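Local coordinates for protein prolyl 4-hydroxylase (Paramecium bursaria Chlorella virus 1, PDB 5C5T) that probably hydroxylates prolines in collagen-like sequences, acting as an iron- and 2-oxoglutarate-dependent dioxygenase, at residues A[47-52]-A[98-103]; A[106-111]-A[188-193]; A[171-174]-A[179-182]. One frame throughout, in Å; residues are numbered along the deposited sequence.

Interaction 1: residues A[47-52]-A[98-103]; sequences DIECDV and IDKIQK
A single salt bridge, E49 to K100, ties helix 47-59 to helix 96-109 across the surface of the fold. Along 98-103, I98 comes first; buried, it packs on L53 of helix 47-59 and on V124 of strand 120-129. K100 then reaches out. A chi1 of 178° swings its CG opposite the backbone N and out toward E49, and with the remaining torsions extended the side chain reaches across a separation of 9.4 Å between E49 CA and K100 CA. Its NZ donates to E49 OE2 at 2.6 Å, using the syn lone pair of that oxygen, on the side of OE1. The two side chains cross at about a right angle, and the aliphatic part of the lysine also touches the carboxylate, with K100 CD 3.2 Å from E49 OE2. I101 follows on the buried side and packs on L53 again, while Q102 hydrogen-bonds Q222 and K103 pairs with E107 one turn further along its own helix. The second carboxylate oxygen, E49 OE1, accepts from the backbone N of S46, just ahead of helix 47-59. With one oxygen held by backbone and the other by an ammonium group, the carboxylate is fixed in rotation, and this charge pairing probably favours its ionised form at a partly exposed site.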
ATOM      1  N   ASP A  47      -0.022 -10.795 -14.045  1.00 15.62           N
ATOM      2  CA  ASP A  47      -1.319 -11.333 -13.650  1.00 17.25           C
ATOM      3  C   ASP A  47      -1.146 -12.703 -12.942  1.00 15.11           C
ATOM      4  O   ASP A  47      -1.775 -12.954 -11.914  1.00 14.25           O
ATOM      5  CB  ASP A  47      -2.264 -11.484 -14.847  1.00 24.53           C
ATOM      6  CG  ASP A  47      -2.849 -10.148 -15.344  1.00 24.69           C
ATOM      7  OD1 ASP A  47      -2.453  -9.064 -14.877  1.00 20.25           O
ATOM      8  OD2 ASP A  47      -3.744 -10.183 -16.220  1.00 25.86           O
ATOM      9  N   ILE A  48      -0.299 -13.579 -13.452  1.00 16.06           N
ATOM     10  CA  ILE A  48      -0.241 -14.905 -12.821  1.00 15.87           C
ATOM     11  C   ILE A  48       0.482 -14.784 -11.451  1.00 16.04           C
ATOM     12  O   ILE A  48       0.084 -15.495 -10.522  1.00 16.24           O
ATOM     13  CB  ILE A  48       0.355 -15.973 -13.738  1.00 28.40           C
ATOM     14  CG1 ILE A  48       1.847 -15.846 -13.834  1.00 28.19           C
ATOM     15  CG2 ILE A  48      -0.305 -15.942 -15.103  1.00 29.69           C
ATOM     16  CD1 ILE A  48       2.499 -16.767 -12.864  1.00 29.86           C
ATOM     17  N   GLU A  49       1.449 -13.869 -11.292  1.00 16.95           N
ATOM     18  CA  GLU A  49       2.065 -13.583  -9.979  1.00 14.85           C
ATOM     19  C   GLU A  49       1.025 -13.098  -8.966  1.00 13.14           C
ATOM     20  O   GLU A  49       1.036 -13.553  -7.810  1.00 13.28           O
ATOM     21  CB  GLU A  49       3.185 -12.543 -10.106  1.00 14.69           C
ATOM     22  CG  GLU A  49       4.466 -13.086 -10.736  1.00 15.93           C
ATOM     23  CD  GLU A  49       5.435 -12.013 -11.149  1.00 23.20           C
ATOM     24  OE1 GLU A  49       5.055 -10.816 -11.229  1.00 20.14           O
ATOM     25  OE2 GLU A  49       6.607 -12.370 -11.404  1.00 30.12           O
ATOM     26  N   CYS A  50       0.114 -12.187  -9.365  1.00 10.75           N
ATOM     27  CA  CYS A  50      -0.981 -11.811  -8.479  1.00  9.90           C
ATOM     28  C   CYS A  50      -1.837 -13.000  -8.042  1.00 11.77           C
ATOM     29  O   CYS A  50      -2.191 -13.134  -6.866  1.00 14.30           O
ATOM     30  CB  CYS A  50      -1.840 -10.730  -9.138  1.00  9.85           C
ATOM     31  SG  CYS A  50      -1.034  -9.142  -9.476  1.00 13.04           S
ATOM     32  N   ASP A  51      -2.141 -13.898  -8.976  1.00 13.18           N
ATOM     33  CA  ASP A  51      -3.003 -15.021  -8.643  1.00 11.69           C
ATOM     34  C   ASP A  51      -2.301 -15.991  -7.696  1.00 11.37           C
ATOM     35  O   ASP A  51      -2.940 -16.517  -6.786  1.00 13.95           O
ATOM     36  CB  ASP A  51      -3.439 -15.765  -9.907  1.00 11.21           C
ATOM     37  CG  ASP A  51      -4.426 -14.967 -10.763  1.00 22.61           C
ATOM     38  OD1 ASP A  51      -5.113 -14.018 -10.286  1.00 25.79           O
ATOM     39  OD2 ASP A  51      -4.526 -15.343 -11.946  1.00 27.35           O
ATOM     40  N   VAL A  52      -1.009 -16.204  -7.896  1.00 15.67           N
ATOM     41  CA  VAL A  52      -0.247 -17.094  -7.038  1.00 16.80           C
ATOM     42  C   VAL A  52      -0.275 -16.516  -5.604  1.00 13.84           C
ATOM     43  O   VAL A  52      -0.447 -17.239  -4.628  1.00 15.65           O
ATOM     44  CB  VAL A  52       1.180 -17.267  -7.588  1.00 23.74           C
ATOM     45  CG1 VAL A  52       2.102 -17.916  -6.581  1.00 27.04           C
ATOM     46  CG2 VAL A  52       1.125 -18.089  -8.890  1.00 29.63           C
ATOM     47  N   ILE A  98       6.354 -12.394  -2.768  1.00 17.45           N
ATOM     48  CA  ILE A  98       6.744 -11.370  -1.778  1.00 19.63           C
ATOM     49  C   ILE A  98       8.168 -10.907  -1.970  1.00 18.82           C
ATOM     50  O   ILE A  98       8.465  -9.690  -1.928  1.00 18.51           O
ATOM     51  CB  ILE A  98       6.591 -11.888  -0.362  1.00 25.66           C
ATOM     52  CG1 ILE A  98       5.137 -12.345  -0.110  1.00 28.28           C
ATOM     53  CG2 ILE A  98       7.061 -10.799   0.652  1.00 31.28           C
ATOM     54  CD1 ILE A  98       4.150 -11.284   0.079  1.00 26.31           C
ATOM     55  N   ASP A  99       9.070 -11.872  -2.148  1.00 20.51           N
ATOM     56  CA  ASP A  99      10.437 -11.574  -2.496  1.00 21.84           C
ATOM     57  C   ASP A  99      10.507 -10.615  -3.673  1.00 17.59           C
ATOM     58  O   ASP A  99      11.298  -9.695  -3.668  1.00 21.50           O
ATOM     59  CB  ASP A  99      11.211 -12.846  -2.843  1.00 19.11           C
ATOM     60  CG  ASP A  99      11.448 -13.743  -1.645  1.00 27.27           C
ATOM     61  OD1 ASP A  99      11.574 -13.233  -0.508  1.00 26.60           O
ATOM     62  OD2 ASP A  99      11.560 -14.968  -1.865  1.00 31.35           O
ATOM     63  N   LYS A 100       9.708 -10.845  -4.713  1.00 16.62           N
ATOM     64  CA  LYS A 100       9.746  -9.958  -5.876  1.00 17.04           C
ATOM     65  C   LYS A 100       9.213  -8.548  -5.609  1.00 14.52           C
ATOM     66  O   LYS A 100       9.790  -7.569  -6.037  1.00 17.28           O
ATOM     67  CB  LYS A 100       8.962 -10.592  -7.029  1.00 22.01           C
ATOM     68  CG  LYS A 100       8.912  -9.722  -8.280  1.00 28.74           C
ATOM     69  CD  LYS A 100       8.280 -10.469  -9.449  1.00 30.63           C
ATOM     70  CE  LYS A 100       8.365  -9.654 -10.737  1.00 30.65           C
ATOM     71  NZ  LYS A 100       8.369 -10.553 -11.953  1.00 39.14           N
ATOM     72  N   ILE A 101       8.109  -8.457  -4.886  1.00 16.58           N
ATOM     73  CA  ILE A 101       7.625  -7.141  -4.422  1.00 13.30           C
ATOM     74  C   ILE A 101       8.755  -6.380  -3.768  1.00 14.74           C
ATOM     75  O   ILE A 101       9.003  -5.221  -4.101  1.00 15.93           O
ATOM     76  CB  ILE A 101       6.441  -7.286  -3.479  1.00 13.43           C
ATOM     77  CG1 ILE A 101       5.202  -7.831  -4.249  1.00 14.77           C
ATOM     78  CG2 ILE A 101       6.080  -5.914  -2.827  1.00 15.45           C
ATOM     79  CD1 ILE A 101       4.003  -8.209  -3.379  1.00 17.24           C
ATOM     80  N   GLN A 102       9.478  -7.039  -2.871  1.00 14.10           N
ATOM     81  CA  GLN A 102      10.473  -6.318  -2.075  1.00 17.64           C
ATOM     82  C   GLN A 102      11.668  -5.949  -2.908  1.00 17.00           C
ATOM     83  O   GLN A 102      12.182  -4.836  -2.821  1.00 19.11           O
ATOM     84  CB  GLN A 102      10.876  -7.165  -0.883  1.00 19.88           C
ATOM     85  CG  GLN A 102       9.680  -7.376   0.042  1.00 21.55           C
ATOM     86  CD  GLN A 102      10.059  -7.961   1.356  1.00 23.10           C
ATOM     87  OE1 GLN A 102      10.993  -8.809   1.421  1.00 22.03           O
ATOM     88  NE2 GLN A 102       9.366  -7.517   2.437  1.00 18.71           N
ATOM     89  N   LYS A 103      12.071  -6.855  -3.779  1.00 14.74           N
ATOM     90  CA  LYS A 103      13.152  -6.542  -4.729  1.00 16.41           C
ATOM     91  C   LYS A 103      12.839  -5.333  -5.621  1.00 18.88           C
ATOM     92  O   LYS A 103      13.656  -4.440  -5.743  1.00 20.19           O
ATOM     93  CB  LYS A 103      13.459  -7.755  -5.603  1.00 21.86           C
ATOM     94  CG  LYS A 103      14.662  -7.547  -6.544  1.00 25.73           C
ATOM     95  CD  LYS A 103      14.935  -8.788  -7.369  1.00 26.68           C
ATOM     96  CE  LYS A 103      16.301  -8.702  -8.038  1.00 36.46           C
ATOM     97  NZ  LYS A 103      16.190  -7.920  -9.276  1.00 39.65           N
TER

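Interaction 2: residues A[106-111]-A[188-193]; sequences REFLNS and SIFFWV
This is a buried aromatic contact between helix 96-109 and strand 188-192 of the six-stranded sheet, in which F108 sets the edge of its ring on the face of F190. The ring centroids are 4.8 Å apart and the planes stand at 55°, a tilted version of the T-shaped pair. One atom does most of the touching: F108 CE2 sits over the centre of the F190 ring, 3.4 Å above its plane, and lies 3.5 Å from F190 CG. Both phenylalanines hold CG anti to the backbone N (chi1 177° for F108, 175° for F190), which carries the rings toward each other between helix and sheet, bridging the 9.6 Å from F108 CA to F190 CA. L109 adds an apolar touch at a second place on the same ring, its CD2 lying 4.0 Å from F190 CE1. Within the strand segment, F190 CE2 lies over one face of the W192 indole, offset toward its rim. On the helical side, the carbonyl of F108 accepts from S111 OG at 2.7 Å, in the carbonyl plane, and from S111 N, so the backbone just behind the ring is held by two donors. Around the pair, E39 of strand 38-41 touches F108, A155 of strand 153-160 touches F190, and I224 of strand 217-225 meets both L109 and F190. The helix thus lies against the major sheet of the double-stranded beta-helix fold, while the alternation of the strand sends F191 to the other face, where its ring meets H207, a zinc ligand.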
ATOM      1  N   ARG A 106      12.769  -2.113  -3.564  1.00 15.54           N
ATOM      2  CA  ARG A 106      14.112  -1.638  -3.271  1.00 16.17           C
ATOM      3  C   ARG A 106      14.743  -0.970  -4.508  1.00 20.90           C
ATOM      4  O   ARG A 106      15.335   0.132  -4.409  1.00 20.86           O
ATOM      5  CB  ARG A 106      14.921  -2.838  -2.733  1.00 17.33           C
ATOM      6  CG  ARG A 106      16.376  -2.559  -2.508  1.00 22.76           C
ATOM      7  CD  ARG A 106      17.004  -3.775  -1.867  1.00 31.26           C
ATOM      8  NE  ARG A 106      17.091  -4.865  -2.846  1.00 40.74           N
ATOM      9  CZ  ARG A 106      16.402  -6.012  -2.823  1.00 42.69           C
ATOM     10  NH1 ARG A 106      15.523  -6.301  -1.855  1.00 44.53           N
ATOM     11  NH2 ARG A 106      16.612  -6.898  -3.790  1.00 45.45           N
ATOM     12  N   GLU A 107      14.593  -1.585  -5.673  1.00 20.40           N
ATOM     13  CA  GLU A 107      15.134  -0.997  -6.895  1.00 16.91           C
ATOM     14  C   GLU A 107      14.498   0.369  -7.192  1.00 17.63           C
ATOM     15  O   GLU A 107      15.165   1.273  -7.674  1.00 21.85           O
ATOM     16  CB  GLU A 107      14.931  -1.948  -8.059  1.00 18.51           C
ATOM     17  CG  GLU A 107      15.746  -3.212  -7.891  1.00 29.51           C
ATOM     18  CD  GLU A 107      15.513  -4.223  -8.998  1.00 32.64           C
ATOM     19  OE1 GLU A 107      14.430  -4.185  -9.618  1.00 33.81           O
ATOM     20  OE2 GLU A 107      16.427  -5.042  -9.243  1.00 37.18           O
ATOM     21  N   PHE A 108      13.203   0.476  -6.921  1.00 15.11           N
ATOM     22  CA  PHE A 108      12.486   1.773  -7.041  1.00 16.93           C
ATOM     23  C   PHE A 108      13.034   2.832  -6.086  1.00 19.45           C
ATOM     24  O   PHE A 108      13.233   3.990  -6.459  1.00 16.43           O
ATOM     25  CB  PHE A 108      10.968   1.569  -6.788  1.00 17.05           C
ATOM     26  CG  PHE A 108      10.172   2.854  -6.817  1.00 15.19           C
ATOM     27  CD1 PHE A 108       9.797   3.423  -8.027  1.00 26.45           C
ATOM     28  CD2 PHE A 108       9.821   3.494  -5.633  1.00 15.90           C
ATOM     29  CE1 PHE A 108       9.081   4.613  -8.053  1.00 25.49           C
ATOM     30  CE2 PHE A 108       9.108   4.689  -5.638  1.00 16.25           C
ATOM     31  CZ  PHE A 108       8.744   5.252  -6.851  1.00 19.67           C
ATOM     32  N   LEU A 109      13.211   2.450  -4.832  1.00 18.97           N
ATOM     33  CA  LEU A 109      13.697   3.394  -3.825  1.00 16.82           C
ATOM     34  C   LEU A 109      15.151   3.782  -4.146  1.00 18.28           C
ATOM     35  O   LEU A 109      15.589   4.867  -3.782  1.00 15.56           O
ATOM     36  CB  LEU A 109      13.588   2.834  -2.406  1.00 15.73           C
ATOM     37  CG  LEU A 109      12.165   2.744  -1.888  1.00 17.86           C
ATOM     38  CD1 LEU A 109      12.086   1.853  -0.663  1.00 21.20           C
ATOM     39  CD2 LEU A 109      11.597   4.136  -1.630  1.00 25.71           C
ATOM     40  N   ASN A 110      15.866   2.928  -4.872  1.00 23.04           N
ATOM     41  CA  ASN A 110      17.239   3.247  -5.256  1.00 23.81           C
ATOM     42  C   ASN A 110      17.347   4.455  -6.210  1.00 24.73           C
ATOM     43  O   ASN A 110      18.415   5.073  -6.302  1.00 28.91           O
ATOM     44  CB  ASN A 110      17.929   2.029  -5.892  1.00 23.25           C
ATOM     45  CG  ASN A 110      18.341   0.956  -4.852  1.00 22.33           C
ATOM     46  OD1 ASN A 110      18.418   1.235  -3.638  1.00 26.61           O
ATOM     47  ND2 ASN A 110      18.604  -0.279  -5.332  1.00 27.19           N
ATOM     48  N   SER A 111      16.255   4.813  -6.876  1.00 20.25           N
ATOM     49  CA  SER A 111      16.186   6.041  -7.688  1.00 22.61           C
ATOM     50  C   SER A 111      15.896   7.286  -6.844  1.00 27.59           C
ATOM     51  O   SER A 111      15.811   8.394  -7.364  1.00 34.46           O
ATOM     52  CB  SER A 111      15.116   5.883  -8.773  1.00 33.25           C
ATOM     53  OG  SER A 111      13.778   5.936  -8.243  1.00 27.91           O
ATOM     54  N   SER A 188       0.770  -1.103  -9.227  1.00 10.15           N
ATOM     55  CA  SER A 188       1.152  -0.613  -7.893  1.00 13.08           C
ATOM     56  C   SER A 188       0.912   0.889  -7.781  1.00 12.14           C
ATOM     57  O   SER A 188       0.984   1.647  -8.771  1.00 11.96           O
ATOM     58  CB  SER A 188       2.636  -0.926  -7.548  1.00 13.39           C
ATOM     59  OG  SER A 188       3.524  -0.274  -8.445  1.00 17.37           O
ATOM     60  N   ILE A 189       0.658   1.323  -6.536  1.00 11.48           N
ATOM     61  CA  ILE A 189       0.654   2.732  -6.175  1.00 12.45           C
ATOM     62  C   ILE A 189       1.662   2.879  -5.065  1.00 11.67           C
ATOM     63  O   ILE A 189       1.559   2.221  -4.030  1.00 12.52           O
ATOM     64  CB  ILE A 189      -0.707   3.270  -5.698  1.00 10.74           C
ATOM     65  CG1 ILE A 189      -1.814   3.114  -6.742  1.00 19.47           C
ATOM     66  CG2 ILE A 189      -0.581   4.719  -5.354  1.00 13.30           C
ATOM     67  CD1 ILE A 189      -1.607   3.920  -8.024  1.00 30.29           C
ATOM     68  N   PHE A 190       2.655   3.715  -5.299  1.00  9.81           N
ATOM     69  CA  PHE A 190       3.617   4.159  -4.272  1.00 10.26           C
ATOM     70  C   PHE A 190       3.212   5.549  -3.719  1.00 10.19           C
ATOM     71  O   PHE A 190       2.921   6.475  -4.488  1.00 11.76           O
ATOM     72  CB  PHE A 190       5.035   4.225  -4.851  1.00 10.14           C
ATOM     73  CG  PHE A 190       6.048   4.776  -3.900  1.00 11.48           C
ATOM     74  CD1 PHE A 190       6.672   3.946  -2.996  1.00 11.74           C
ATOM     75  CD2 PHE A 190       6.325   6.122  -3.864  1.00 12.71           C
ATOM     76  CE1 PHE A 190       7.616   4.447  -2.102  1.00 12.91           C
ATOM     77  CE2 PHE A 190       7.257   6.645  -2.957  1.00 10.70           C
ATOM     78  CZ  PHE A 190       7.887   5.805  -2.078  1.00 12.07           C
ATOM     79  N   PHE A 191       3.209   5.745  -2.393  1.00 10.07           N
ATOM     80  CA  PHE A 191       3.048   7.088  -1.906  1.00 10.29           C
ATOM     81  C   PHE A 191       3.839   7.354  -0.644  1.00 10.42           C
ATOM     82  O   PHE A 191       4.049   6.473   0.193  1.00 10.34           O
ATOM     83  CB  PHE A 191       1.539   7.447  -1.666  1.00 10.29           C
ATOM     84  CG  PHE A 191       0.797   6.515  -0.721  1.00 10.13           C
ATOM     85  CD1 PHE A 191       0.161   5.376  -1.192  1.00  9.90           C
ATOM     86  CD2 PHE A 191       0.671   6.808   0.665  1.00 10.77           C
ATOM     87  CE1 PHE A 191      -0.569   4.557  -0.335  1.00  9.81           C
ATOM     88  CE2 PHE A 191      -0.011   5.969   1.512  1.00 10.22           C
ATOM     89  CZ  PHE A 191      -0.667   4.855   1.002  1.00 12.05           C
ATOM     90  N   TRP A 192       4.238   8.605  -0.508  1.00 10.84           N
ATOM     91  CA  TRP A 192       4.980   9.038   0.681  1.00 13.62           C
ATOM     92  C   TRP A 192       4.047   9.220   1.869  1.00 12.06           C
ATOM     93  O   TRP A 192       2.940   9.716   1.732  1.00 12.49           O
ATOM     94  CB  TRP A 192       5.742  10.345   0.403  1.00 12.31           C
ATOM     95  CG  TRP A 192       6.891  10.141  -0.493  1.00 14.32           C
ATOM     96  CD1 TRP A 192       6.914  10.343  -1.832  1.00 12.40           C
ATOM     97  CD2 TRP A 192       8.191   9.650  -0.131  1.00 13.33           C
ATOM     98  NE1 TRP A 192       8.160  10.018  -2.337  1.00 16.05           N
ATOM     99  CE2 TRP A 192       8.963   9.604  -1.307  1.00 15.16           C
ATOM    100  CE3 TRP A 192       8.792   9.279   1.089  1.00 12.03           C
ATOM    101  CZ2 TRP A 192      10.305   9.176  -1.314  1.00 19.98           C
ATOM    102  CZ3 TRP A 192      10.128   8.863   1.078  1.00 16.00           C
ATOM    103  CH2 TRP A 192      10.861   8.820  -0.106  1.00 20.99           C
ATOM    104  N   VAL A 193       4.489   8.744   3.027  1.00 12.89           N
ATOM    105  CA  VAL A 193       3.716   8.814   4.280  1.00 13.31           C
ATOM    106  C   VAL A 193       4.316   9.846   5.261  1.00 12.60           C
ATOM    107  O   VAL A 193       3.593  10.616   5.900  1.00 14.34           O
ATOM    108  CB  VAL A 193       3.627   7.403   4.932  1.00 11.53           C
ATOM    109  CG1 VAL A 193       2.920   7.476   6.339  1.00 12.09           C
ATOM    110  CG2 VAL A 193       2.841   6.444   4.065  1.00 12.71           C
TER

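Interaction 3: residues A[171-174]-A[179-182]; sequences ETDF and TKIK. With AKG (2-oxoglutaric acid), chain C.
T172 and I181 form a hydrogen-bonded antiparallel pair in the hairpin of strands 172-174 and 179-181, with T172 N to I181 O at 3.0 Å and I181 N to T172 O at 2.8 Å. A second such pair joins F174 N to T179 O at 2.8 Å, in a bond almost in line with the carbonyl, whereas the return bond from T179 N is weak. Beside these backbone bonds, T179 CG2 packs along F174 CB, and I181 CG1 approaches the edge of the F174 ring. Between the two pairs, on the other face, D173 and K180 run side by side. D173 OD1 rests 3.3 Å from K180 CG, but it is 4.3 Å from K180 NZ, too far for a salt bridge; a water donates to OD1 at 2.7 Å and is only weakly bonded to the ammonium. T172 turns its hydroxyl beside the backbone N (chi1 -53°), and OG1 donates to O4 of 2-oxoglutarate at 2.7 Å. Further out, Y160 OH hydrogen-bonds the same T172 OG1, and the F174 ring meets F191 edge-to-face. The C5 carboxylate, remote from the keto group, therefore meets a hydroxyl whose backbone is held by the hairpin and which also bonds Y160; the hydrogen bond from K217 NZ to the co-substrate adds a positive charge that should favour binding of the anion.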
ATOM      1  N   GLU A 171     -12.182   2.232  -5.285  1.00 15.13           N
ATOM      2  CA  GLU A 171     -11.035   3.067  -5.604  1.00 11.18           C
ATOM      3  C   GLU A 171     -10.172   3.386  -4.361  1.00 13.15           C
ATOM      4  O   GLU A 171     -10.691   3.383  -3.244  1.00 16.19           O
ATOM      5  CB  GLU A 171     -11.497   4.356  -6.233  1.00 14.77           C
ATOM      6  CG  GLU A 171     -12.234   4.149  -7.536  1.00 22.13           C
ATOM      7  CD  GLU A 171     -13.730   4.193  -7.372  1.00 30.57           C
ATOM      8  OE1 GLU A 171     -14.282   3.797  -6.294  1.00 19.93           O
ATOM      9  OE2 GLU A 171     -14.364   4.652  -8.359  1.00 33.65           O
ATOM     10  N   THR A 172      -8.913   3.733  -4.607  1.00 11.54           N
ATOM     11  CA  THR A 172      -8.067   4.318  -3.574  1.00 12.86           C
ATOM     12  C   THR A 172      -8.189   5.822  -3.725  1.00 14.92           C
ATOM     13  O   THR A 172      -7.872   6.352  -4.782  1.00 16.45           O
ATOM     14  CB  THR A 172      -6.603   3.903  -3.692  1.00 13.50           C
ATOM     15  OG1 THR A 172      -6.509   2.480  -3.750  1.00 12.53           O
ATOM     16  CG2 THR A 172      -5.768   4.420  -2.515  1.00 15.85           C
ATOM     17  N   ASP A 173      -8.677   6.494  -2.680  1.00 12.21           N
ATOM     18  CA  ASP A 173      -8.968   7.899  -2.717  1.00 13.20           C
ATOM     19  C   ASP A 173      -7.866   8.689  -1.989  1.00 11.90           C
ATOM     20  O   ASP A 173      -7.464   8.326  -0.867  1.00 13.69           O
ATOM     21  CB  ASP A 173     -10.348   8.158  -2.084  1.00 15.23           C
ATOM     22  CG  ASP A 173     -10.856   9.581  -2.280  1.00 24.29           C
ATOM     23  OD1 ASP A 173     -10.406  10.275  -3.212  1.00 20.95           O
ATOM     24  OD2 ASP A 173     -11.700  10.033  -1.488  1.00 27.89           O
ATOM     25  N   PHE A 174      -7.356   9.738  -2.637  1.00 11.87           N
ATOM     26  CA  PHE A 174      -6.491  10.719  -1.987  1.00 11.74           C
ATOM     27  C   PHE A 174      -7.239  12.040  -2.032  1.00 12.32           C
ATOM     28  O   PHE A 174      -7.056  12.850  -2.951  1.00 12.57           O
ATOM     29  CB  PHE A 174      -5.112  10.844  -2.693  1.00 11.54           C
ATOM     30  CG  PHE A 174      -4.255   9.588  -2.651  1.00 11.69           C
ATOM     31  CD1 PHE A 174      -3.316   9.387  -1.672  1.00 12.96           C
ATOM     32  CD2 PHE A 174      -4.358   8.639  -3.654  1.00 15.93           C
ATOM     33  CE1 PHE A 174      -2.527   8.257  -1.672  1.00 13.94           C
ATOM     34  CE2 PHE A 174      -3.573   7.500  -3.646  1.00 17.70           C
ATOM     35  CZ  PHE A 174      -2.649   7.320  -2.638  1.00 16.46           C
ATOM     36  N   THR A 179      -7.541  13.170  -6.226  1.00 12.98           N
ATOM     37  CA  THR A 179      -7.354  12.068  -7.135  1.00 15.50           C
ATOM     38  C   THR A 179      -7.797  10.705  -6.540  1.00 15.09           C
ATOM     39  O   THR A 179      -7.633  10.439  -5.361  1.00 14.44           O
ATOM     40  CB  THR A 179      -5.868  12.045  -7.608  1.00 20.57           C
ATOM     41  OG1 THR A 179      -5.733  11.133  -8.709  1.00 37.67           O
ATOM     42  CG2 THR A 179      -4.956  11.624  -6.498  1.00 25.86           C
ATOM     43  N   LYS A 180      -8.479   9.911  -7.352  1.00 14.54           N
ATOM     44  CA  LYS A 180      -8.868   8.520  -7.044  1.00 17.84           C
ATOM     45  C   LYS A 180      -8.283   7.569  -8.071  1.00 24.49           C
ATOM     46  O   LYS A 180      -8.529   7.752  -9.273  1.00 27.25           O
ATOM     47  CB  LYS A 180     -10.379   8.322  -7.092  1.00 22.68           C
ATOM     48  CG  LYS A 180     -11.193   9.186  -6.226  1.00 27.94           C
ATOM     49  CD  LYS A 180     -12.661   8.881  -6.440  1.00 34.52           C
ATOM     50  CE  LYS A 180     -13.522   9.932  -5.749  1.00 37.43           C
ATOM     51  NZ  LYS A 180     -13.237  11.312  -6.260  1.00 44.87           N
ATOM     52  N   ILE A 181      -7.602   6.528  -7.596  1.00 17.92           N
ATOM     53  CA  ILE A 181      -6.985   5.497  -8.447  1.00 21.83           C
ATOM     54  C   ILE A 181      -7.852   4.239  -8.566  1.00 24.70           C
ATOM     55  O   ILE A 181      -8.249   3.649  -7.556  1.00 19.25           O
ATOM     56  CB  ILE A 181      -5.605   5.101  -7.889  1.00 18.46           C
ATOM     57  CG1 ILE A 181      -4.678   6.322  -7.609  1.00 22.03           C
ATOM     58  CG2 ILE A 181      -4.966   4.041  -8.781  1.00 18.82           C
ATOM     59  CD1 ILE A 181      -4.194   7.077  -8.816  1.00 26.06           C
ATOM     60  N   LYS A 182      -8.121   3.788  -9.795  1.00 23.08           N
ATOM     61  CA  LYS A 182      -9.000   2.638 -10.006  1.00 25.91           C
ATOM     62  C   LYS A 182      -8.139   1.351  -9.918  1.00 14.26           C
ATOM     63  O   LYS A 182      -7.092   1.256 -10.577  1.00 17.89           O
ATOM     64  CB  LYS A 182      -9.726   2.751 -11.373  1.00 26.42           C
ATOM     65  CG  LYS A 182     -10.322   1.463 -11.901  1.00 28.04           C
ATOM     66  CD  LYS A 182     -10.977   1.712 -13.290  1.00 34.19           C
ATOM     67  CE  LYS A 182     -11.422   0.433 -14.019  1.00 32.78           C
ATOM     68  NZ  LYS A 182     -11.881   0.775 -15.405  1.00 40.43           N
TER
HETATM   69  C1  AKG C 301      -4.186   0.502   3.803  1.00 16.23           C
HETATM   70  O1  AKG C 301      -4.282  -0.760   3.889  1.00 13.88           O
HETATM   71  O2  AKG C 301      -3.520   1.118   4.677  1.00 15.54           O
HETATM   72  C2  AKG C 301      -4.957   1.244   2.747  1.00 14.15           C
HETATM   73  O5  AKG C 301      -5.077   2.432   2.876  1.00 13.64           O
HETATM   74  C3  AKG C 301      -5.572   0.479   1.563  1.00 13.86           C
HETATM   75  C4  AKG C 301      -6.209   1.403   0.557  1.00 15.16           C
HETATM   76  C5  AKG C 301      -7.129   0.675  -0.388  1.00 16.70           C
HETATM   77  O3  AKG C 301      -7.669  -0.412  -0.039  1.00 15.10           O
HETATM   78  O4  AKG C 301      -7.333   1.161  -1.542  1.00 14.07           O
HETATM   79  O   HOH W   1     -10.495  12.591  -4.560  1.00 27.47           O

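Interactions 1 and 2 both use helix 96-109: its earlier part makes a lone charge pair at the surface with helix 47-59, and its later part packs phenylalanine and leucine against strand 188-192 in the interior. Interaction 3, partly buried, is a matter of backbone pairing within one hairpin, and of the three it alone touches 2-oxoglutarate. It is nested in the chain loop closed by interaction 2, and the two meet directly, I189 CD1 packing 3.4 Å from I181 CG2 and F191 beside F174. Strand 188-192 thus faces the helix on one side and the hairpin on the other, whereas interaction 1 stays about 12 Å from interaction 3 at the nearest atoms.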